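Local coordinates for YokD protein (Bacillus subtilis, PDB 2NYG) that binds coenzyme A and, as a member of the antibiotic N-acetyltransferase family, may contribute to antibiotic resistance, at residues 153-158 against 187-192; 194-199 against 215-220; 221-226 against 261-266. All coordinates share one frame; numbering follows the deposited sequence.

Interaction 1 (153-158 against 187-192); sequences FGLGEQ and AEYRIP
Phe153 opens the contact by setting its CB 3.5 Å from CE2 of Tyr189, and the two rings meet obliquely with planes 85° apart. Leu155 comes next: its side chain crosses that of Tyr189 at about a right angle, with CB lying 4.0 Å from CZ of the tyrosine. At Gly156 the chain itself lies over the phenol, CA standing 3.3 Å from the centroid of the Tyr189 ring and only 11° off the normal, a CH-pi contact with the backbone lying over one face of the ring. Glu157, its chain bent at chi2, then turns its carboxylate to Arg190. The guanidinium grips it side-on: Arg190 NE donates to Glu157 OE2 at 3.0 Å and Arg190 NH2 to Glu157 OE1 at 3.1 Å, both bonds almost straight, with the two flat groups only 16° from coplanar. Two bonds of this kind fix the rotation of both ends. Arg190 also makes a cation-pi contact with Tyr165, and the Tyr189 hydroxyl is hydrogen-bonded to Glu216. The contact thus joins the loop ahead of helix 160-166 to the turn after helix 183-187, with helix 252-268 and strand 208-217 packed alongside.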
loop_
_atom_site.group_PDB
_atom_site.type_symbol
_atom_site.label_atom_id
_atom_site.label_comp_id
_atom_site.label_asym_id
_atom_site.label_seq_id
_atom_site.Cartn_x
_atom_site.Cartn_y
_atom_site.Cartn_z
ATOM N N PHE A 153 -10.247 23.248 -8.489
ATOM C CA PHE A 153 -11.517 22.583 -8.263
ATOM C C PHE A 153 -11.271 21.091 -8.346
ATOM O O PHE A 153 -11.207 20.415 -7.329
ATOM C CB PHE A 153 -12.536 23.075 -9.292
ATOM C CG PHE A 153 -12.811 24.554 -9.186
ATOM C CD1 PHE A 153 -12.771 25.375 -10.310
ATOM C CD2 PHE A 153 -13.064 25.133 -7.937
ATOM C CE1 PHE A 153 -12.973 26.761 -10.188
ATOM C CE2 PHE A 153 -13.265 26.503 -7.803
ATOM C CZ PHE A 153 -13.219 27.318 -8.926
ATOM N N GLY A 154 -11.100 20.579 -9.555
ATOM C CA GLY A 154 -10.816 19.161 -9.725
ATOM C C GLY A 154 -11.450 18.184 -8.744
ATOM O O GLY A 154 -10.775 17.453 -8.032
ATOM N N LEU A 155 -12.772 18.190 -8.723
ATOM C CA LEU A 155 -13.585 17.322 -7.893
ATOM C C LEU A 155 -14.957 17.794 -8.354
ATOM O O LEU A 155 -16.008 17.297 -7.951
ATOM C CB LEU A 155 -13.333 17.587 -6.406
ATOM C CG LEU A 155 -13.870 16.511 -5.447
ATOM C CD1 LEU A 155 -13.751 15.122 -6.085
ATOM C CD2 LEU A 155 -13.108 16.554 -4.132
ATOM N N GLY A 156 -14.896 18.776 -9.246
ATOM C CA GLY A 156 -16.074 19.345 -9.850
ATOM C C GLY A 156 -16.035 18.992 -11.324
ATOM O O GLY A 156 -15.571 17.911 -11.691
ATOM N N GLU A 157 -16.532 19.894 -12.166
ATOM C CA GLU A 157 -16.538 19.680 -13.609
ATOM C C GLU A 157 -15.076 19.520 -13.994
ATOM O O GLU A 157 -14.197 20.129 -13.373
ATOM C CB GLU A 157 -17.113 20.901 -14.331
ATOM C CG GLU A 157 -18.332 21.527 -13.670
ATOM C CD GLU A 157 -19.546 20.621 -13.684
ATOM O OE1 GLU A 157 -19.510 19.588 -14.379
ATOM O OE2 GLU A 157 -20.547 20.946 -13.013
ATOM N N GLN A 158 -14.817 18.698 -15.001
ATOM C CA GLN A 158 -13.460 18.458 -15.479
ATOM C C GLN A 158 -12.702 17.374 -14.733
ATOM O O GLN A 158 -11.777 16.783 -15.280
ATOM C CB GLN A 158 -12.643 19.742 -15.454
ATOM C CG GLN A 158 -13.146 20.813 -16.396
ATOM C CD GLN A 158 -12.100 21.884 -16.616
ATOM O OE1 GLN A 158 -11.631 22.511 -15.662
ATOM N NE2 GLN A 158 -11.713 22.089 -17.876
ATOM N N ALA A 187 -21.892 17.733 -6.778
ATOM C CA ALA A 187 -23.073 18.581 -6.667
ATOM C C ALA A 187 -22.708 19.952 -6.067
ATOM O O ALA A 187 -23.283 20.977 -6.446
ATOM C CB ALA A 187 -24.120 17.894 -5.821
ATOM N N GLU A 188 -21.745 19.973 -5.148
ATOM C CA GLU A 188 -21.321 21.226 -4.529
ATOM C C GLU A 188 -20.785 22.249 -5.524
ATOM O O GLU A 188 -20.575 23.400 -5.163
ATOM C CB GLU A 188 -20.285 20.967 -3.422
ATOM C CG GLU A 188 -20.892 20.330 -2.175
ATOM C CD GLU A 188 -19.878 19.953 -1.115
ATOM O OE1 GLU A 188 -18.989 19.120 -1.400
ATOM O OE2 GLU A 188 -19.978 20.476 0.014
ATOM N N TYR A 189 -20.567 21.842 -6.772
ATOM C CA TYR A 189 -20.097 22.776 -7.797
ATOM C C TYR A 189 -21.255 23.175 -8.735
ATOM O O TYR A 189 -21.057 23.872 -9.736
ATOM C CB TYR A 189 -18.974 22.159 -8.635
ATOM C CG TYR A 189 -17.706 21.792 -7.889
ATOM C CD1 TYR A 189 -17.630 20.616 -7.139
ATOM C CD2 TYR A 189 -16.557 22.584 -7.987
ATOM C CE1 TYR A 189 -16.449 20.232 -6.513
ATOM C CE2 TYR A 189 -15.365 22.206 -7.363
ATOM C CZ TYR A 189 -15.324 21.023 -6.629
ATOM O OH TYR A 189 -14.160 20.610 -6.023
ATOM N N ARG A 190 -22.462 22.733 -8.398
ATOM C CA ARG A 190 -23.646 23.022 -9.197
ATOM C C ARG A 190 -24.725 23.747 -8.386
ATOM O O ARG A 190 -25.889 23.774 -8.786
ATOM C CB ARG A 190 -24.191 21.705 -9.762
ATOM C CG ARG A 190 -23.142 20.945 -10.560
ATOM C CD ARG A 190 -23.577 19.570 -11.055
ATOM N NE ARG A 190 -22.656 19.093 -12.087
ATOM C CZ ARG A 190 -22.718 17.909 -12.690
ATOM N NH1 ARG A 190 -23.666 17.040 -12.370
ATOM N NH2 ARG A 190 -21.835 17.603 -13.630
ATOM N N ILE A 191 -24.331 24.341 -7.258
ATOM C CA ILE A 191 -25.264 25.054 -6.384
ATOM C C ILE A 191 -24.864 26.506 -6.110
ATOM O O ILE A 191 -23.701 26.873 -6.257
ATOM C CB ILE A 191 -25.434 24.329 -5.035
ATOM C CG1 ILE A 191 -24.114 24.305 -4.265
ATOM C CG2 ILE A 191 -25.976 22.932 -5.281
ATOM C CD1 ILE A 191 -24.277 24.087 -2.772
ATOM N N PRO A 192 -25.831 27.351 -5.710
ATOM C CA PRO A 192 -25.626 28.778 -5.412
ATOM C C PRO A 192 -24.578 29.076 -4.344
ATOM O O PRO A 192 -23.782 30.010 -4.467
ATOM C CB PRO A 192 -27.016 29.247 -4.998
ATOM C CG PRO A 192 -27.902 28.364 -5.815
ATOM C CD PRO A 192 -27.263 27.014 -5.649
#

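Interaction 2 (194-199 against 215-220); sequences QKIINR and KELEFR
Lys195 and Glu218 meet just beyond the regular end of a strand pair, and the lysine can be followed atom by atom. Its CB and CG both pass near CB of Glu218. With CG anti to the backbone N (chi1 -178°) and the chain extended as far as CE, CD of Lys195 comes to lie 3.3 Å from CD of Glu218, and CE runs on beside OE1. A bend at chi4 (-54°) then brings Lys195 NZ to Glu218 OE1 at 2.8 Å, a salt bridge in which the ammonium approaches from above the carboxylate plane, 45° out of it.

The backbones beneath are antiparallel. Ile197 and Glu216 form the hydrogen-bonded pair, Ile197 N to Glu216 O at 2.8 Å and Glu216 N to Ile197 O at 2.9 Å, while Ile196 with Leu217 and Asn198 with Lys215 are non-hydrogen-bonded pairs. Past the strand end, Glu218 N still reaches Lys195 O at 2.8 Å, and a water accepts from Lys195 N while donating weakly to Glu218 O. On the face carrying Ile196 and Leu217, CD2 of Leu217 packs against CG1 of Ile196 and the CG and CD of Gln194. Farther along that face Lys215 and Asn198 lie side by side, and Lys215 NZ donates to Asn198 OD1 at 3.0 Å. On the other face Arg199 CD rests 3.4 Å from Glu216 CB, whereas the glutamate's OE2 takes bonds from its neighbour Leu217 N and the hydroxyl group of Tyr189. The chemistry is thus divided: backbone bonds set the register of strands 196-201 and 208-217 within the small sheet, and long polar side chains at its exposed margins add a salt bridge and a lysine-amide hydrogen bond, which solvent would probably weaken.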
loop_
_atom_site.group_PDB
_atom_site.type_symbol
_atom_site.label_atom_id
_atom_site.label_comp_id
_atom_site.label_asym_id
_atom_site.label_seq_id
_atom_site.Cartn_x
_atom_site.Cartn_y
_atom_site.Cartn_z
ATOM N N GLN A 194 -21.244 28.786 -2.241
ATOM C CA GLN A 194 -19.850 28.474 -2.564
ATOM C C GLN A 194 -18.829 29.234 -1.753
ATOM O O GLN A 194 -18.639 30.415 -1.973
ATOM C CB GLN A 194 -19.546 28.758 -4.029
ATOM C CG GLN A 194 -19.799 27.611 -4.960
ATOM C CD GLN A 194 -19.202 27.832 -6.331
ATOM O OE1 GLN A 194 -19.259 26.950 -7.178
ATOM N NE2 GLN A 194 -18.629 29.010 -6.558
ATOM N N LYS A 195 -18.172 28.560 -0.821
ATOM C CA LYS A 195 -17.125 29.202 -0.037
ATOM C C LYS A 195 -15.822 28.783 -0.706
ATOM O O LYS A 195 -15.460 27.611 -0.706
ATOM C CB LYS A 195 -17.153 28.734 1.417
ATOM C CG LYS A 195 -16.123 29.398 2.316
ATOM C CD LYS A 195 -16.215 28.806 3.717
ATOM C CE LYS A 195 -15.386 29.583 4.724
ATOM N NZ LYS A 195 -13.961 29.731 4.309
ATOM N N ILE A 196 -15.145 29.756 -1.301
ATOM C CA ILE A 196 -13.900 29.536 -2.016
ATOM C C ILE A 196 -12.657 29.756 -1.169
ATOM O O ILE A 196 -12.369 30.879 -0.759
ATOM C CB ILE A 196 -13.828 30.455 -3.238
ATOM C CG1 ILE A 196 -14.913 30.054 -4.225
ATOM C CG2 ILE A 196 -12.441 30.406 -3.858
ATOM C CD1 ILE A 196 -14.781 30.728 -5.549
ATOM N N ILE A 197 -11.928 28.671 -0.914
ATOM C CA ILE A 197 -10.700 28.727 -0.136
ATOM C C ILE A 197 -9.471 28.610 -1.031
ATOM O O ILE A 197 -9.551 28.172 -2.178
ATOM C CB ILE A 197 -10.647 27.614 0.940
ATOM C CG1 ILE A 197 -10.912 26.255 0.312
ATOM C CG2 ILE A 197 -11.647 27.903 2.029
ATOM C CD1 ILE A 197 -10.869 25.102 1.307
ATOM N N ASN A 198 -8.333 29.026 -0.493
ATOM C CA ASN A 198 -7.066 28.990 -1.210
ATOM C C ASN A 198 -6.290 27.827 -0.651
ATOM O O ASN A 198 -6.087 27.745 0.559
ATOM C CB ASN A 198 -6.284 30.279 -0.963
ATOM C CG ASN A 198 -6.971 31.495 -1.542
ATOM O OD1 ASN A 198 -6.948 31.716 -2.753
ATOM N ND2 ASN A 198 -7.601 32.286 -0.681
ATOM N N ARG A 199 -5.879 26.916 -1.525
ATOM C CA ARG A 199 -5.112 25.761 -1.090
ATOM C C ARG A 199 -3.731 25.757 -1.737
ATOM O O ARG A 199 -3.471 26.474 -2.712
ATOM C CB ARG A 199 -5.856 24.460 -1.416
ATOM C CG ARG A 199 -7.046 24.187 -0.531
ATOM C CD ARG A 199 -7.897 23.052 -1.068
ATOM N NE ARG A 199 -7.284 21.740 -0.898
ATOM C CZ ARG A 199 -7.149 21.120 0.272
ATOM N NH1 ARG A 199 -7.590 21.692 1.385
ATOM N NH2 ARG A 199 -6.575 19.925 0.337
ATOM N N LYS A 215 -7.234 27.473 -6.120
ATOM C CA LYS A 215 -8.493 27.732 -5.446
ATOM C C LYS A 215 -9.313 26.454 -5.394
ATOM O O LYS A 215 -9.213 25.609 -6.283
ATOM C CB LYS A 215 -9.253 28.849 -6.166
ATOM C CG LYS A 215 -8.535 30.199 -6.105
ATOM C CD LYS A 215 -9.327 31.313 -6.782
ATOM C CE LYS A 215 -8.642 32.667 -6.597
ATOM N NZ LYS A 215 -8.358 32.940 -5.160
ATOM N N GLU A 216 -10.113 26.321 -4.341
ATOM C CA GLU A 216 -10.933 25.138 -4.140
ATOM C C GLU A 216 -12.141 25.441 -3.263
ATOM O O GLU A 216 -12.111 26.363 -2.454
ATOM C CB GLU A 216 -10.094 24.060 -3.458
ATOM C CG GLU A 216 -10.795 22.736 -3.340
ATOM C CD GLU A 216 -11.032 22.125 -4.696
ATOM O OE1 GLU A 216 -10.070 21.549 -5.256
ATOM O OE2 GLU A 216 -12.169 22.244 -5.206
ATOM N N LEU A 217 -13.201 24.659 -3.404
ATOM C CA LEU A 217 -14.383 24.858 -2.579
ATOM C C LEU A 217 -14.162 24.289 -1.165
ATOM O O LEU A 217 -13.430 23.309 -0.980
ATOM C CB LEU A 217 -15.592 24.174 -3.217
ATOM C CG LEU A 217 -15.990 24.688 -4.593
ATOM C CD1 LEU A 217 -17.256 23.997 -5.054
ATOM C CD2 LEU A 217 -16.189 26.200 -4.520
ATOM N N GLU A 218 -14.769 24.913 -0.164
ATOM C CA GLU A 218 -14.635 24.413 1.194
ATOM C C GLU A 218 -15.819 23.481 1.362
ATOM O O GLU A 218 -16.900 23.888 1.769
ATOM C CB GLU A 218 -14.692 25.547 2.221
ATOM C CG GLU A 218 -14.584 25.032 3.632
ATOM C CD GLU A 218 -14.471 26.123 4.674
ATOM O OE1 GLU A 218 -13.579 26.989 4.544
ATOM O OE2 GLU A 218 -15.264 26.100 5.637
ATOM N N PHE A 219 -15.600 22.223 1.026
ATOM C CA PHE A 219 -16.641 21.214 1.075
ATOM C C PHE A 219 -17.382 21.068 2.380
ATOM O O PHE A 219 -16.870 21.399 3.434
ATOM C CB PHE A 219 -16.043 19.876 0.671
ATOM C CG PHE A 219 -15.357 19.915 -0.660
ATOM C CD1 PHE A 219 -14.098 19.358 -0.828
ATOM C CD2 PHE A 219 -15.969 20.519 -1.745
ATOM C CE1 PHE A 219 -13.462 19.405 -2.054
ATOM C CE2 PHE A 219 -15.345 20.571 -2.968
ATOM C CZ PHE A 219 -14.088 20.013 -3.124
ATOM N N ARG A 220 -18.606 20.564 2.283
ATOM C CA ARG A 220 -19.466 20.331 3.437
ATOM C C ARG A 220 -19.797 18.843 3.512
ATOM O O ARG A 220 -20.953 18.454 3.694
ATOM C CB ARG A 220 -20.759 21.136 3.310
ATOM C CG ARG A 220 -20.571 22.641 3.398
ATOM C CD ARG A 220 -21.892 23.349 3.336
ATOM N NE ARG A 220 -22.457 23.338 1.995
ATOM C CZ ARG A 220 -23.722 23.629 1.717
ATOM N NH1 ARG A 220 -24.558 23.945 2.697
ATOM N NH2 ARG A 220 -24.146 23.633 0.457
HETATM O O HOH W 1 -17.980 25.568 -1.037
#

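Interaction 3 (221-226 against 261-266); sequences EELFQE and KWFINN
Chi1 of Trp262 (-172°) sets CG anti to the backbone N and carries the indole toward segment 221-226, while Leu223, with chi1 -60° and its chain extended at chi2, reaches with CD1 toward segment 261-266. That one methyl touches both aromatic residues: it lies 3.9 Å from CE1 of Phe263, at the ring edge, and 4.1 Å from CZ3 of Trp262, which its side chain crosses at about a right angle. Phe224 adds a second edge contact, CE1 meeting CZ of Phe263 at 4.1 Å. Glu226, extended beyond CG, crosses the indole at about a right angle and brings OE2 to its edge, 3.2 Å from Trp262 CZ2, with the carboxylate turned 88° to the ring plane. A water joins the two polar ends: it accepts from Trp262 NE1 at 2.7 Å and donates to Glu226 OE2 at 3.0 Å, giving the indole N-H a partner without a direct bond. No hydrogen bond links the two segments directly, so side-chain packing and this water carry the contact. Trp262 also packs on Val227 and Ala230, Phe224 meets His185 edge-to-face, and Phe263 touches Arg220; the beginning of helix 224-234 is in this way laid against the later part of helix 252-268.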
loop_
_atom_site.group_PDB
_atom_site.type_symbol
_atom_site.label_atom_id
_atom_site.label_comp_id
_atom_site.label_asym_id
_atom_site.label_seq_id
_atom_site.Cartn_x
_atom_site.Cartn_y
_atom_site.Cartn_z
ATOM N N GLU A 221 -18.768 18.013 3.381
ATOM C CA GLU A 221 -18.959 16.576 3.423
ATOM C C GLU A 221 -19.675 16.082 4.689
ATOM O O GLU A 221 -20.201 14.967 4.709
ATOM C CB GLU A 221 -17.612 15.861 3.253
ATOM C CG GLU A 221 -16.687 15.894 4.458
ATOM C CD GLU A 221 -15.571 16.932 4.353
ATOM O OE1 GLU A 221 -15.351 17.473 3.246
ATOM O OE2 GLU A 221 -14.905 17.193 5.384
ATOM N N GLU A 222 -19.716 16.915 5.729
ATOM C CA GLU A 222 -20.360 16.544 6.985
ATOM C C GLU A 222 -21.836 16.231 6.814
ATOM O O GLU A 222 -22.428 15.561 7.651
ATOM C CB GLU A 222 -20.209 17.655 8.030
ATOM C CG GLU A 222 -21.016 18.898 7.749
ATOM C CD GLU A 222 -20.208 19.977 7.076
ATOM O OE1 GLU A 222 -19.125 19.657 6.537
ATOM O OE2 GLU A 222 -20.658 21.147 7.077
ATOM N N LEU A 223 -22.419 16.721 5.724
ATOM C CA LEU A 223 -23.833 16.521 5.412
ATOM C C LEU A 223 -24.140 15.273 4.560
ATOM O O LEU A 223 -25.265 14.763 4.587
ATOM C CB LEU A 223 -24.365 17.749 4.674
ATOM C CG LEU A 223 -24.304 19.099 5.394
ATOM C CD1 LEU A 223 -24.703 20.197 4.425
ATOM C CD2 LEU A 223 -25.217 19.078 6.612
ATOM N N PHE A 224 -23.140 14.795 3.817
ATOM C CA PHE A 224 -23.297 13.649 2.928
ATOM C C PHE A 224 -24.097 12.514 3.509
ATOM O O PHE A 224 -24.867 11.885 2.800
ATOM C CB PHE A 224 -21.934 13.132 2.469
ATOM C CG PHE A 224 -21.209 14.070 1.541
ATOM C CD1 PHE A 224 -21.695 15.355 1.308
ATOM C CD2 PHE A 224 -20.008 13.689 0.939
ATOM C CE1 PHE A 224 -21.007 16.240 0.506
ATOM C CE2 PHE A 224 -19.301 14.580 0.125
ATOM C CZ PHE A 224 -19.799 15.852 -0.089
ATOM N N GLN A 225 -23.919 12.257 4.800
ATOM C CA GLN A 225 -24.652 11.192 5.453
ATOM C C GLN A 225 -26.142 11.510 5.455
ATOM O O GLN A 225 -26.970 10.615 5.319
ATOM C CB GLN A 225 -24.158 11.002 6.881
ATOM C CG GLN A 225 -24.791 9.822 7.583
ATOM C CD GLN A 225 -24.615 8.538 6.811
ATOM O OE1 GLN A 225 -23.604 8.339 6.146
ATOM N NE2 GLN A 225 -25.595 7.655 6.904
ATOM N N GLU A 226 -26.481 12.790 5.592
ATOM C CA GLU A 226 -27.875 13.208 5.585
ATOM C C GLU A 226 -28.404 13.165 4.156
ATOM O O GLU A 226 -29.519 12.727 3.906
ATOM C CB GLU A 226 -28.019 14.622 6.128
ATOM C CG GLU A 226 -29.347 14.860 6.816
ATOM C CD GLU A 226 -29.587 16.323 7.158
ATOM O OE1 GLU A 226 -28.664 16.969 7.714
ATOM O OE2 GLU A 226 -30.705 16.814 6.871
ATOM N N LYS A 261 -30.184 19.102 -5.636
ATOM C CA LYS A 261 -31.476 19.580 -5.173
ATOM C C LYS A 261 -31.596 19.703 -3.658
ATOM O O LYS A 261 -32.043 20.736 -3.151
ATOM C CB LYS A 261 -32.580 18.697 -5.743
ATOM C CG LYS A 261 -32.660 18.843 -7.243
ATOM C CD LYS A 261 -33.725 17.993 -7.875
ATOM C CE LYS A 261 -33.832 18.336 -9.345
ATOM N NZ LYS A 261 -34.980 17.665 -9.998
ATOM N N TRP A 262 -31.192 18.668 -2.934
ATOM C CA TRP A 262 -31.229 18.711 -1.479
ATOM C C TRP A 262 -30.459 19.962 -1.033
ATOM O O TRP A 262 -30.931 20.719 -0.197
ATOM C CB TRP A 262 -30.582 17.456 -0.898
ATOM C CG TRP A 262 -30.730 17.321 0.582
ATOM C CD1 TRP A 262 -31.642 16.558 1.243
ATOM C CD2 TRP A 262 -29.922 17.945 1.588
ATOM N NE1 TRP A 262 -31.451 16.657 2.604
ATOM C CE2 TRP A 262 -30.404 17.505 2.843
ATOM C CE3 TRP A 262 -28.839 18.832 1.552
ATOM C CZ2 TRP A 262 -29.836 17.920 4.052
ATOM C CZ3 TRP A 262 -28.273 19.244 2.746
ATOM C CH2 TRP A 262 -28.773 18.788 3.983
ATOM N N PHE A 263 -29.272 20.172 -1.594
ATOM C CA PHE A 263 -28.464 21.342 -1.261
ATOM C C PHE A 263 -29.158 22.656 -1.639
ATOM O O PHE A 263 -29.255 23.565 -0.818
ATOM C CB PHE A 263 -27.103 21.303 -1.984
ATOM C CG PHE A 263 -26.097 20.364 -1.377
ATOM C CD1 PHE A 263 -25.849 20.377 -0.015
ATOM C CD2 PHE A 263 -25.366 19.491 -2.177
ATOM C CE1 PHE A 263 -24.892 19.540 0.545
ATOM C CE2 PHE A 263 -24.408 18.650 -1.625
ATOM C CZ PHE A 263 -24.171 18.675 -0.263
ATOM N N ILE A 264 -29.621 22.753 -2.882
ATOM C CA ILE A 264 -30.270 23.961 -3.369
ATOM C C ILE A 264 -31.473 24.388 -2.533
ATOM O O ILE A 264 -31.594 25.559 -2.144
ATOM C CB ILE A 264 -30.746 23.794 -4.841
ATOM C CG1 ILE A 264 -29.545 23.653 -5.770
ATOM C CG2 ILE A 264 -31.575 24.998 -5.266
ATOM C CD1 ILE A 264 -29.916 23.478 -7.235
ATOM N N ASN A 265 -32.361 23.440 -2.262
ATOM C CA ASN A 265 -33.561 23.739 -1.496
ATOM C C ASN A 265 -33.351 23.786 0.002
ATOM O O ASN A 265 -34.247 24.161 0.752
ATOM C CB ASN A 265 -34.643 22.706 -1.824
ATOM C CG ASN A 265 -35.219 22.874 -3.231
ATOM O OD1 ASN A 265 -35.562 23.982 -3.640
ATOM N ND2 ASN A 265 -35.319 21.775 -3.974
ATOM N N ASN A 266 -32.169 23.423 0.462
ATOM C CA ASN A 266 -31.966 23.451 1.894
ATOM C C ASN A 266 -31.193 24.672 2.336
ATOM O O ASN A 266 -31.222 24.996 3.511
ATOM C CB ASN A 266 -31.234 22.223 2.335
ATOM C CG ASN A 266 -32.018 21.382 3.330
ATOM O OD1 ASN A 266 -33.020 20.754 3.000
ATOM N ND2 ASN A 266 -31.542 21.359 4.558
HETATM O O HOH W 2 -32.490 15.505 4.777
#

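How the interactions relate
The three contacts follow one another along the chain, neither nesting nor crossing. Interaction 1 closes a span that holds helix 160-166, strand 170-174 and helix 183-187. Interaction 2 closes the shorter, all-beta excursion through strands 196-201, 204-205 and 208-217. Interaction 3 spans helix 224-234 and strands 238-242 and 245-251, bringing helix 252-268 back to the beginning of helix 224-234. In space they adjoin: Glu188 OE2 probably bonds to Arg220 N, Ile191 packs on Phe263 and Ile264, and Arg220 touches Phe263. Residues 187-192 thus lie between the small sheet and the C-terminal helix, tying both to the loop at 153-158.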